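Local atomic coordinates of S locus protein 11 (Brassica campestris, PDB entry 6KYW), a protein that probably acts as the secreted pollen signal of self-incompatibility in Brassica, the small cysteine-rich ligand by which the stigma recognises self pollen. Residues 16-19 and 20-23. Sequence-based numbering, arbitrary orientation.
Sequences EEEK and CKTL
E18 turns its CG away from the carbonyl carbon (chi1 -76°) and then bends at chi2, while K21 extends its CG opposite the backbone N (chi1 -162°) and curls back at chi2 and chi3. Three residues apart, the two chains therefore run side by side in the same direction, and their charged ends meet in a salt bridge, E18 OE2 to K21 NZ 3.6 Å. OE1 of E18 is hardly farther from the same nitrogen, 3.8 Å, which suggests that the ammonium faces the carboxylate as a whole. A second pair, K19 and T22, also lies alongside: the methyl CG2 of T22 packs against the end of the lysine chain, 3.4 Å from NZ of K19, in van der Waals contact rather than a polar bond.

Over these residues the backbone bonds change their spacing. The i to i+4 bond from C20 N to E16 O (2.9 Å) is followed by i to i+3 bonds: a weak one from K21 N to E18 O, and one from T22 N to K19 O at 3.1 Å. The latter is straight at the hydrogen (161°), yet the donor stands above the carbonyl plane of K19. A type I beta turn, C20 to L23, closed by L23 N to C20 O at 3.2 Å, opens the loop before strand 29-33.

C20 binds helix 14-20 to the sheet through its disulfide with C41 of strand 38-43, consistent with the defensin-like family, in which cystines commonly join helix and sheet. Other glutamates face inward: E16 pairs with K8 and H39, and E17 bonds to T30 and the backbone N of C31. Chemically, a disulfide and the polar bonds of E16 and E17 thus hold the helix on the sheet, whereas the E18-K21 pair, long and between exposed residues, probably adds only a modest electrostatic tie between neighbours three apart in the chain.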
loop_
_atom_site.group_PDB
_atom_site.type_symbol
_atom_site.label_atom_id
_atom_site.label_comp_id
_atom_site.label_asym_id
_atom_site.label_seq_id
_atom_site.Cartn_x
_atom_site.Cartn_y
_atom_site.Cartn_z
ATOM N N GLU C 16 4.329 3.100 20.774
ATOM C CA GLU C 16 5.339 2.662 19.827
ATOM C C GLU C 16 6.475 3.674 19.734
ATOM O O GLU C 16 7.632 3.289 19.548
ATOM C CB GLU C 16 4.684 2.423 18.469
ATOM C CG GLU C 16 5.508 1.619 17.484
ATOM C CD GLU C 16 5.401 0.111 17.677
ATOM O OE1 GLU C 16 4.727 -0.365 18.622
ATOM O OE2 GLU C 16 6.009 -0.602 16.859
ATOM N N GLU C 17 6.166 4.964 19.890
ATOM C CA GLU C 17 7.209 5.983 19.911
ATOM C C GLU C 17 8.155 5.783 21.090
ATOM O O GLU C 17 9.361 6.034 20.976
ATOM C CB GLU C 17 6.584 7.375 19.963
ATOM C CG GLU C 17 7.591 8.498 20.138
ATOM C CD GLU C 17 8.182 8.941 18.815
ATOM O OE1 GLU C 17 8.940 9.937 18.776
ATOM O OE2 GLU C 17 7.873 8.292 17.800
ATOM N N GLU C 18 7.629 5.334 22.231
ATOM C CA GLU C 18 8.505 4.994 23.346
ATOM C C GLU C 18 9.308 3.736 23.040
ATOM O O GLU C 18 10.484 3.631 23.401
ATOM C CB GLU C 18 7.683 4.835 24.627
ATOM C CG GLU C 18 7.248 6.174 25.234
ATOM C CD GLU C 18 8.225 7.328 24.913
ATOM O OE1 GLU C 18 7.998 8.053 23.910
ATOM O OE2 GLU C 18 9.210 7.521 25.669
ATOM N N LYS C 19 8.699 2.789 22.342
ATOM C CA LYS C 19 9.417 1.588 21.948
ATOM C C LYS C 19 10.555 1.899 20.968
ATOM O O LYS C 19 11.576 1.209 20.988
ATOM C CB LYS C 19 8.418 0.581 21.362
ATOM C CG LYS C 19 9.028 -0.690 20.793
ATOM C CD LYS C 19 8.837 -1.888 21.718
ATOM C CE LYS C 19 9.561 -3.134 21.178
ATOM N NZ LYS C 19 11.056 -3.046 21.284
ATOM N N CYS C 20 10.419 2.923 20.109
ATOM C CA CYS C 20 11.519 3.248 19.197
ATOM C C CYS C 20 12.768 3.610 19.986
ATOM O O CYS C 20 13.899 3.342 19.552
ATOM C CB CYS C 20 11.163 4.420 18.275
ATOM S SG CYS C 20 9.870 4.209 17.024
ATOM N N LYS C 21 12.574 4.233 21.148
ATOM C CA LYS C 21 13.649 4.688 22.015
ATOM C C LYS C 21 14.479 3.548 22.594
ATOM O O LYS C 21 15.547 3.818 23.135
ATOM C CB LYS C 21 13.060 5.522 23.146
ATOM C CG LYS C 21 14.051 6.392 23.856
ATOM C CD LYS C 21 13.367 7.654 24.331
ATOM C CE LYS C 21 12.543 8.249 23.207
ATOM N NZ LYS C 21 11.628 9.288 23.728
ATOM N N THR C 22 14.026 2.294 22.492
ATOM C CA THR C 22 14.812 1.160 22.973
ATOM C C THR C 22 15.895 0.712 21.997
ATOM O O THR C 22 16.669 -0.193 22.325
ATOM C CB THR C 22 13.906 -0.052 23.265
ATOM O OG1 THR C 22 14.625 -0.986 24.073
ATOM C CG2 THR C 22 13.511 -0.792 21.965
ATOM N N LEU C 23 15.954 1.268 20.792
ATOM C CA LEU C 23 16.845 0.685 19.799
ATOM C C LEU C 23 18.310 0.911 20.158
ATOM O O LEU C 23 19.137 0.002 20.016
ATOM C CB LEU C 23 16.537 1.255 18.418
ATOM C CG LEU C 23 15.283 0.746 17.721
ATOM C CD1 LEU C 23 15.174 1.424 16.341
ATOM C CD2 LEU C 23 15.266 -0.798 17.631
#